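Local coordinates for GTPase HflX (Sulfolobus solfataricus P2, PDB 2QTF), which hydrolyses GTP with magnesium as cofactor and associates with the 50S ribosomal subunit, with a possible role in protein synthesis or ribosome biogenesis, at residues A95-S100 / L230-G235; K104-L109 / F248-S253; S194-L199 / S215-A220. All blocks are in the same frame, centred on the assembly; numbering follows the deposited sequence.

Contact 1: A95-S100 / L230-G235; sequences ALHAGS and LVDTVG. With CD (cadmium ion), chain C; ACT (acetate ion), chain H.
His97, at the end of helix 86-97, and Asp232, the first residue of the GTPase G3 motif (DxxG, Asp232 to Gly235), both bind one cadmium ion in this crystal, where the N-terminal part of the chain meets the predicted nucleotide site. His97 NE2 lies 2.2 Å from the cadmium ion. Asp232 grips it with both carboxylate oxygens, OD1 at 2.4 Å and OD2 at 2.3 Å. CG anti to the backbone N (chi1 -180°) carries the carboxylate to the metal, and its plane is turned 89° from the imidazole ring. On the other side of that ring, ND1 is hydrogen-bonded to Ile93 O, one helical turn earlier, which helps to fix the rotation of the ring. The tightly packed part of the contact is formed by Val234: its CB sits 3.9 Å from His97 CB, and its CG2 covers one ring face near the rim. Thr251 and Leu252 of helix 245-253 back Val234.

The metal side is wet by contrast. Four water molecules complete a sevenfold shell round the cadmium ion, and one of them also donates to Thr233 O. Where the two backbones draw together, another water donates to both His97 O and Asp232 O, bridging carbonyls that cannot bond to each other. Asp232 to Gly235 are predicted to bind GTP; the cofactor is magnesium, so cadmium is probably not the natural ion here. An acetate, probably from the crystallisation liquor, lies beside the motif and is also bonded to Lys192 NZ and Thr188 OG1, consistent with a pocket built for phosphate. Gly235 N donates to acetate O at 2.8 Å, with an N-H...O angle of 147°.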
loop_
_atom_site.group_PDB
_atom_site.type_symbol
_atom_site.label_atom_id
_atom_site.label_comp_id
_atom_site.label_asym_id
_atom_site.label_seq_id
_atom_site.Cartn_x
_atom_site.Cartn_y
_atom_site.Cartn_z
ATOM N N ALA A 95 -6.250 -6.123 -1.770
ATOM C CA ALA A 95 -7.553 -6.641 -1.356
ATOM C C ALA A 95 -8.104 -5.769 -0.199
ATOM O O ALA A 95 -9.290 -5.564 -0.090
ATOM C CB ALA A 95 -7.381 -8.122 -0.919
ATOM N N LEU A 96 -7.245 -5.348 0.726
ATOM C CA LEU A 96 -7.669 -4.550 1.889
ATOM C C LEU A 96 -7.971 -3.116 1.477
ATOM O O LEU A 96 -8.726 -2.419 2.178
ATOM C CB LEU A 96 -6.554 -4.620 3.004
ATOM C CG LEU A 96 -6.380 -6.053 3.553
ATOM C CD1 LEU A 96 -5.120 -5.974 4.635
ATOM C CD2 LEU A 96 -7.668 -6.628 4.288
ATOM N N HIS A 97 -7.448 -2.648 0.317
ATOM C CA HIS A 97 -7.719 -1.250 -0.011
ATOM C C HIS A 97 -8.737 -1.117 -1.136
ATOM O O HIS A 97 -9.168 -0.004 -1.426
ATOM C CB HIS A 97 -6.445 -0.527 -0.425
ATOM C CG HIS A 97 -5.483 -0.309 0.709
ATOM N ND1 HIS A 97 -4.703 -1.321 1.259
ATOM C CD2 HIS A 97 -5.225 0.798 1.429
ATOM C CE1 HIS A 97 -3.969 -0.802 2.234
ATOM N NE2 HIS A 97 -4.240 0.487 2.321
ATOM N N ALA A 98 -9.109 -2.204 -1.801
ATOM C CA ALA A 98 -9.967 -2.110 -2.981
ATOM C C ALA A 98 -11.436 -2.093 -2.527
ATOM O O ALA A 98 -11.842 -2.916 -1.745
ATOM C CB ALA A 98 -9.703 -3.346 -3.891
ATOM N N GLY A 99 -12.224 -1.186 -3.026
ATOM C CA GLY A 99 -13.664 -1.235 -2.752
ATOM C C GLY A 99 -14.486 -1.431 -4.035
ATOM O O GLY A 99 -15.701 -1.667 -3.942
ATOM N N SER A 100 -13.851 -1.418 -5.189
ATOM C CA SER A 100 -14.587 -1.579 -6.438
ATOM C C SER A 100 -14.676 -3.034 -6.883
ATOM O O SER A 100 -13.784 -3.893 -6.565
ATOM C CB SER A 100 -13.984 -0.780 -7.563
ATOM O OG SER A 100 -12.752 -1.315 -8.123
ATOM N N LEU A 230 -12.604 10.584 5.099
ATOM C CA LEU A 230 -11.216 10.328 4.760
ATOM C C LEU A 230 -11.080 8.920 4.234
ATOM O O LEU A 230 -11.674 7.989 4.816
ATOM C CB LEU A 230 -10.280 10.477 5.919
ATOM C CG LEU A 230 -10.190 11.817 6.638
ATOM C CD1 LEU A 230 -9.183 11.613 7.871
ATOM C CD2 LEU A 230 -9.670 12.905 5.687
ATOM N N VAL A 231 -10.293 8.773 3.144
ATOM C CA VAL A 231 -10.269 7.512 2.425
ATOM C C VAL A 231 -8.769 7.032 2.337
ATOM O O VAL A 231 -7.903 7.762 1.891
ATOM C CB VAL A 231 -10.915 7.655 1.043
ATOM C CG1 VAL A 231 -10.672 6.396 0.151
ATOM C CG2 VAL A 231 -12.476 8.036 1.072
ATOM N N ASP A 232 -8.493 5.823 2.836
ATOM C CA ASP A 232 -7.127 5.202 2.771
ATOM C C ASP A 232 -7.021 4.550 1.404
ATOM O O ASP A 232 -7.456 3.432 1.202
ATOM C CB ASP A 232 -7.008 4.128 3.867
ATOM C CG ASP A 232 -5.629 3.446 3.868
ATOM O OD1 ASP A 232 -4.830 3.787 2.961
ATOM O OD2 ASP A 232 -5.327 2.479 4.620
ATOM N N THR A 233 -6.437 5.259 0.456
ATOM C CA THR A 233 -6.185 4.749 -0.874
ATOM C C THR A 233 -4.873 3.913 -0.789
ATOM O O THR A 233 -3.966 4.193 0.054
ATOM C CB THR A 233 -6.024 5.931 -1.862
ATOM O OG1 THR A 233 -7.296 6.634 -1.923
ATOM C CG2 THR A 233 -5.658 5.481 -3.292
ATOM N N VAL A 234 -4.780 2.920 -1.698
ATOM C CA VAL A 234 -3.522 2.143 -1.760
ATOM C C VAL A 234 -2.330 3.100 -2.047
ATOM O O VAL A 234 -2.459 4.126 -2.771
ATOM C CB VAL A 234 -3.659 0.955 -2.773
ATOM C CG1 VAL A 234 -3.686 1.502 -4.276
ATOM C CG2 VAL A 234 -2.598 -0.145 -2.504
ATOM N N GLY A 235 -1.159 2.810 -1.500
ATOM C CA GLY A 235 0.014 3.620 -1.817
ATOM C C GLY A 235 0.544 3.368 -3.217
ATOM O O GLY A 235 0.130 2.368 -3.852
HETATM CD CD CD C . -3.304 2.051 3.636
HETATM C C ACT H . 0.914 1.170 0.890
HETATM O O ACT H . -0.375 1.373 0.745
HETATM O OXT ACT H . 1.787 2.040 0.491
HETATM C CH3 ACT H . 1.369 -0.159 1.507
HETATM O O HOH W 1 -8.062 0.822 3.140
HETATM O O HOH W 2 -9.519 2.351 -0.132
HETATM O O HOH W 3 -2.231 2.962 1.671
HETATM O O HOH W 4 -1.222 0.719 3.315
HETATM O O HOH W 5 -2.240 3.772 4.709
HETATM O O HOH W 6 -3.183 0.640 5.583
#

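Contact 2: K104-L109 / F248-S253; sequences KMQIEL and FFVTLS
Gln106 and Val250 meet because each turns one branch to the side of its own backbone N: Gln106 CG through a chi1 of -73°, Val250 through CG2, while Val250 CG1 stands anti to that N. Gln106 CG and Val250 CG2 thus come to 3.9 Å, the two side chains crossing at about a right angle. Ile107 holds CG1 beside its backbone N as well (chi1 -69°), and its extended outer bond carries CD1 to the neighbouring helix. There CD1 lies 3.6 Å from Thr251 OG1, again with the side chains nearly perpendicular.

The contact joins helix 101-121 to helix 245-253, which follows the G3 motif and probably corresponds to the switch II helix of P-loop GTPases. Gln106 CA and Val250 CA are 7.6 Å apart, and the side chains meet at two points between the helices. Val250 also rests on Glu102 and Ala103, one turn back along the partner helix, while Thr251 reaches Ala103. Away from this interface, Gln106 touches Leu160 of helix 145-164, and Leu252 faces Val234 and helix 271-288. Within helix 245-253, Phe249 O accepts from Ser253 N and, at 2.8 Å, from Ser253 OG, the two donors arriving from opposite faces of the carbonyl plane.

The Thr251 hydroxyl is satisfied by Ala247 O of its own helix, and its contact with the CD1 methyl of Ile107 is van der Waals only. With no hydrogen bond or salt bridge crossing between these segments, the direct contact, 127 Å² in all, amounts to van der Waals packing and apolar burial.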
loop_
_atom_site.group_PDB
_atom_site.type_symbol
_atom_site.label_atom_id
_atom_site.label_comp_id
_atom_site.label_asym_id
_atom_site.label_seq_id
_atom_site.Cartn_x
_atom_site.Cartn_y
_atom_site.Cartn_z
ATOM N N LYS A 104 -11.571 -5.902 -7.229
ATOM C CA LYS A 104 -11.684 -7.193 -6.569
ATOM C C LYS A 104 -11.521 -8.394 -7.530
ATOM O O LYS A 104 -10.982 -9.453 -7.135
ATOM C CB LYS A 104 -13.030 -7.308 -5.848
ATOM C CG LYS A 104 -13.122 -6.307 -4.647
ATOM C CD LYS A 104 -12.027 -6.556 -3.617
ATOM C CE LYS A 104 -12.567 -6.419 -2.161
ATOM N NZ LYS A 104 -11.428 -6.901 -1.234
ATOM N N MET A 105 -12.108 -8.281 -8.731
ATOM C CA MET A 105 -11.949 -9.257 -9.759
ATOM C C MET A 105 -10.496 -9.359 -10.234
ATOM O O MET A 105 -10.023 -10.482 -10.507
ATOM C CB MET A 105 -12.889 -8.855 -10.929
ATOM C CG MET A 105 -14.423 -9.193 -10.590
ATOM S SD MET A 105 -15.365 -8.408 -11.983
ATOM C CE MET A 105 -14.969 -9.724 -13.083
ATOM N N GLN A 106 -9.800 -8.213 -10.413
ATOM C CA GLN A 106 -8.396 -8.330 -10.903
ATOM C C GLN A 106 -7.544 -9.002 -9.823
ATOM O O GLN A 106 -6.561 -9.690 -10.123
ATOM C CB GLN A 106 -7.748 -6.967 -11.129
ATOM C CG GLN A 106 -8.300 -6.262 -12.383
ATOM C CD GLN A 106 -7.723 -6.798 -13.710
ATOM O OE1 GLN A 106 -8.080 -6.290 -14.778
ATOM N NE2 GLN A 106 -6.921 -7.814 -13.665
ATOM N N ILE A 107 -7.846 -8.696 -8.550
ATOM C CA ILE A 107 -7.056 -9.306 -7.442
ATOM C C ILE A 107 -7.325 -10.817 -7.396
ATOM O O ILE A 107 -6.439 -11.625 -7.288
ATOM C CB ILE A 107 -7.452 -8.614 -6.045
ATOM C CG1 ILE A 107 -6.911 -7.151 -6.077
ATOM C CG2 ILE A 107 -6.835 -9.506 -4.799
ATOM C CD1 ILE A 107 -7.628 -6.154 -5.160
ATOM N N GLU A 108 -8.574 -11.216 -7.514
ATOM C CA GLU A 108 -8.861 -12.618 -7.426
ATOM C C GLU A 108 -8.231 -13.363 -8.660
ATOM O O GLU A 108 -7.719 -14.496 -8.533
ATOM C CB GLU A 108 -10.378 -12.865 -7.506
ATOM C CG GLU A 108 -10.498 -14.460 -7.352
ATOM C CD GLU A 108 -11.855 -14.983 -7.340
ATOM O OE1 GLU A 108 -11.944 -16.221 -7.053
ATOM O OE2 GLU A 108 -12.806 -14.167 -7.616
ATOM N N LEU A 109 -8.332 -12.732 -9.817
ATOM C CA LEU A 109 -7.695 -13.245 -11.094
ATOM C C LEU A 109 -6.180 -13.465 -10.871
ATOM O O LEU A 109 -5.643 -14.537 -11.143
ATOM C CB LEU A 109 -7.932 -12.214 -12.235
ATOM C CG LEU A 109 -7.258 -12.684 -13.587
ATOM C CD1 LEU A 109 -7.821 -14.103 -14.062
ATOM C CD2 LEU A 109 -7.494 -11.600 -14.643
ATOM N N PHE A 248 -2.834 -3.812 -9.318
ATOM C CA PHE A 248 -2.363 -2.588 -8.613
ATOM C C PHE A 248 -3.025 -1.366 -9.201
ATOM O O PHE A 248 -3.680 -0.557 -8.505
ATOM C CB PHE A 248 -0.793 -2.430 -8.718
ATOM C CG PHE A 248 -0.332 -1.112 -8.256
ATOM C CD1 PHE A 248 -0.499 -0.701 -6.913
ATOM C CD2 PHE A 248 0.246 -0.197 -9.203
ATOM C CE1 PHE A 248 -0.125 0.617 -6.481
ATOM C CE2 PHE A 248 0.631 1.095 -8.792
ATOM C CZ PHE A 248 0.486 1.480 -7.408
ATOM N N PHE A 249 -2.848 -1.192 -10.519
ATOM C CA PHE A 249 -3.432 -0.004 -11.153
ATOM C C PHE A 249 -4.930 0.129 -11.024
ATOM O O PHE A 249 -5.491 1.220 -10.808
ATOM C CB PHE A 249 -2.959 0.132 -12.618
ATOM C CG PHE A 249 -1.632 0.706 -12.696
ATOM C CD1 PHE A 249 -1.430 2.028 -12.298
ATOM C CD2 PHE A 249 -0.519 -0.081 -13.059
ATOM C CE1 PHE A 249 -0.158 2.608 -12.283
ATOM C CE2 PHE A 249 0.766 0.482 -13.060
ATOM C CZ PHE A 249 0.957 1.846 -12.681
ATOM N N VAL A 250 -5.619 -0.942 -11.155
ATOM C CA VAL A 250 -7.071 -0.856 -11.020
ATOM C C VAL A 250 -7.495 -0.482 -9.601
ATOM O O VAL A 250 -8.418 0.301 -9.355
ATOM C CB VAL A 250 -7.731 -2.207 -11.448
ATOM C CG1 VAL A 250 -9.206 -2.112 -11.336
ATOM C CG2 VAL A 250 -7.452 -2.518 -12.950
ATOM N N THR A 251 -6.858 -1.082 -8.613
ATOM C CA THR A 251 -7.094 -0.674 -7.212
ATOM C C THR A 251 -6.726 0.826 -6.994
ATOM O O THR A 251 -7.452 1.541 -6.310
ATOM C CB THR A 251 -6.207 -1.568 -6.236
ATOM O OG1 THR A 251 -6.580 -2.913 -6.444
ATOM C CG2 THR A 251 -6.435 -1.208 -4.693
ATOM N N LEU A 252 -5.553 1.242 -7.454
ATOM C CA LEU A 252 -5.127 2.594 -7.253
ATOM C C LEU A 252 -6.060 3.562 -7.990
ATOM O O LEU A 252 -6.370 4.684 -7.470
ATOM C CB LEU A 252 -3.637 2.761 -7.774
ATOM C CG LEU A 252 -3.064 4.211 -7.688
ATOM C CD1 LEU A 252 -2.966 4.761 -6.195
ATOM C CD2 LEU A 252 -1.693 4.299 -8.460
ATOM N N SER A 253 -6.533 3.175 -9.192
ATOM C CA SER A 253 -7.471 4.058 -9.952
ATOM C C SER A 253 -8.753 4.420 -9.239
ATOM O O SER A 253 -9.469 5.389 -9.645
ATOM C CB SER A 253 -7.812 3.388 -11.326
ATOM O OG SER A 253 -6.594 3.415 -12.083
#

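Contact 3: S194-L199 / S215-A220; sequences SLFNSL and SPKRYA
Helix 192-200, which follows the P-loop (Walker A) of the GTPase domain, here packs through Phe196 and Asn197 against Lys217 and Tyr219, in and next to the edge strand 218-223. Phe196 is the centre of the contact: with CG opposite the backbone N (chi1 -169°), its ring reaches out from the helix toward the strand. The aliphatic part of Lys217 crosses the ring obliquely, its CD 3.4 Å from Phe196 CE2. Bent at chi2 and chi3, the lysine chain brings both CD and NZ to the ring, where NZ lies 3.3 Å from Phe196 CD2. Farther along the ring, Phe196 CZ meets Tyr219 CB at 3.9 Å. The phenol of Tyr219 itself leads away from the helix and touches Leu202.

Lys217 also packs on Asp232 of the neighbouring strand 226-232, to which it is joined by a backbone hydrogen bond, so it links this packing to the G3 motif. The connection between the two elements includes residues 203-213, which are not modelled, are probably mobile and hold part of the predicted GTP-binding site. Phe196 packs between the helix and the edge strand. Asn197 stands beside the P-loop, its OD1 in the plane of the Phe196 ring at the edge and 3.3 Å from Lys217 NZ.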
loop_
_atom_site.group_PDB
_atom_site.type_symbol
_atom_site.label_atom_id
_atom_site.label_comp_id
_atom_site.label_asym_id
_atom_site.label_seq_id
_atom_site.Cartn_x
_atom_site.Cartn_y
_atom_site.Cartn_z
ATOM N N SER A 194 0.072 6.869 9.311
ATOM C CA SER A 194 0.255 7.718 10.509
ATOM C C SER A 194 -0.577 8.952 10.328
ATOM O O SER A 194 -1.197 9.390 11.301
ATOM C CB SER A 194 1.696 8.127 10.829
ATOM O OG SER A 194 2.190 8.842 9.735
ATOM N N LEU A 195 -0.645 9.507 9.133
ATOM C CA LEU A 195 -1.503 10.707 8.888
ATOM C C LEU A 195 -3.029 10.400 9.042
ATOM O O LEU A 195 -3.796 11.106 9.724
ATOM C CB LEU A 195 -1.258 11.186 7.484
ATOM C CG LEU A 195 -2.085 12.439 7.104
ATOM C CD1 LEU A 195 -1.627 13.469 8.128
ATOM C CD2 LEU A 195 -1.590 12.949 5.754
ATOM N N PHE A 196 -3.445 9.296 8.456
ATOM C CA PHE A 196 -4.846 8.819 8.608
ATOM C C PHE A 196 -5.212 8.610 10.084
ATOM O O PHE A 196 -6.256 9.083 10.584
ATOM C CB PHE A 196 -5.002 7.476 7.882
ATOM C CG PHE A 196 -6.437 7.038 7.762
ATOM C CD1 PHE A 196 -7.162 7.415 6.668
ATOM C CD2 PHE A 196 -7.026 6.151 8.708
ATOM C CE1 PHE A 196 -8.487 7.018 6.480
ATOM C CE2 PHE A 196 -8.400 5.752 8.510
ATOM C CZ PHE A 196 -9.087 6.253 7.366
ATOM N N ASN A 197 -4.343 7.899 10.794
ATOM C CA ASN A 197 -4.618 7.622 12.171
ATOM C C ASN A 197 -4.653 8.848 12.977
ATOM O O ASN A 197 -5.469 8.987 13.941
ATOM C CB ASN A 197 -3.570 6.659 12.758
ATOM C CG ASN A 197 -3.785 5.275 12.305
ATOM O OD1 ASN A 197 -4.802 4.981 11.660
ATOM N ND2 ASN A 197 -2.835 4.391 12.617
ATOM N N SER A 198 -3.770 9.781 12.641
ATOM C CA SER A 198 -3.744 11.038 13.397
ATOM C C SER A 198 -5.071 11.857 13.272
ATOM O O SER A 198 -5.660 12.363 14.312
ATOM C CB SER A 198 -2.557 11.874 12.946
ATOM O OG SER A 198 -2.684 13.098 13.574
ATOM N N LEU A 199 -5.559 11.975 12.037
ATOM C CA LEU A 199 -6.823 12.682 11.742
ATOM C C LEU A 199 -8.085 11.921 12.303
ATOM O O LEU A 199 -9.052 12.541 12.780
ATOM C CB LEU A 199 -6.993 12.844 10.231
ATOM C CG LEU A 199 -5.973 13.755 9.574
ATOM C CD1 LEU A 199 -5.903 13.661 7.977
ATOM C CD2 LEU A 199 -6.254 15.262 10.059
ATOM N N SER A 215 -12.181 -2.712 5.923
ATOM C CA SER A 215 -11.459 -2.620 4.649
ATOM C C SER A 215 -12.478 -2.577 3.524
ATOM O O SER A 215 -13.426 -3.342 3.587
ATOM C CB SER A 215 -10.463 -3.772 4.507
ATOM O OG SER A 215 -11.069 -4.894 3.836
ATOM N N PRO A 216 -12.321 -1.635 2.534
ATOM C CA PRO A 216 -11.329 -0.528 2.494
ATOM C C PRO A 216 -11.575 0.432 3.670
ATOM O O PRO A 216 -12.731 0.446 4.246
ATOM C CB PRO A 216 -11.680 0.200 1.176
ATOM C CG PRO A 216 -13.163 -0.134 0.999
ATOM C CD PRO A 216 -13.109 -1.620 1.292
ATOM N N LYS A 217 -10.524 1.167 4.056
ATOM C CA LYS A 217 -10.608 2.118 5.159
ATOM C C LYS A 217 -11.192 3.455 4.743
ATOM O O LYS A 217 -10.571 4.283 3.979
ATOM C CB LYS A 217 -9.186 2.322 5.821
ATOM C CG LYS A 217 -8.970 1.523 7.119
ATOM C CD LYS A 217 -8.040 2.341 8.206
ATOM C CE LYS A 217 -6.529 2.456 7.844
ATOM N NZ LYS A 217 -5.629 3.178 9.036
ATOM N N ARG A 218 -12.429 3.681 5.206
ATOM C CA ARG A 218 -13.084 4.941 4.946
ATOM C C ARG A 218 -13.697 5.413 6.274
ATOM O O ARG A 218 -14.479 4.673 6.915
ATOM C CB ARG A 218 -14.179 4.822 3.868
ATOM C CG ARG A 218 -13.717 4.186 2.499
ATOM C CD ARG A 218 -14.980 3.796 1.653
ATOM N NE ARG A 218 -15.664 5.006 1.238
ATOM C CZ ARG A 218 -15.244 5.803 0.272
ATOM N NH1 ARG A 218 -14.137 5.521 -0.421
ATOM N NH2 ARG A 218 -15.936 6.897 -0.012
ATOM N N TYR A 219 -13.424 6.645 6.679
ATOM C CA TYR A 219 -13.826 6.983 8.013
ATOM C C TYR A 219 -14.214 8.451 8.047
ATOM O O TYR A 219 -13.407 9.305 7.656
ATOM C CB TYR A 219 -12.590 6.768 8.947
ATOM C CG TYR A 219 -12.938 6.796 10.397
ATOM C CD1 TYR A 219 -13.388 5.636 11.051
ATOM C CD2 TYR A 219 -12.816 7.967 11.140
ATOM C CE1 TYR A 219 -13.735 5.657 12.443
ATOM C CE2 TYR A 219 -13.150 7.986 12.559
ATOM C CZ TYR A 219 -13.575 6.823 13.170
ATOM O OH TYR A 219 -13.863 6.818 14.499
ATOM N N ALA A 220 -15.426 8.759 8.519
ATOM C CA ALA A 220 -15.862 10.137 8.542
ATOM C C ALA A 220 -15.403 10.841 9.850
ATOM O O ALA A 220 -15.514 10.274 10.970
ATOM C CB ALA A 220 -17.384 10.294 8.434
#

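Overall arrangement
Contacts 1 and 2 join the N-terminal part of the chain to the GTPase domain; contact 3 lies inside that domain, next to contact 1. Contact 1 is central: its centre lies 11 Å from that of contact 2 and 10 Å from that of contact 3, which are themselves 21 Å apart and do not touch. Contacts 1 and 2 use successive helices, 86-97 and 101-121, and along the chain their segments alternate. Contact 3 is nested inside both loops and shares the sheet with contact 1 through neighbouring strands 218-223 and 226-232. The G3 segment is therefore tied to the N-terminal part and to the P-loop side alike.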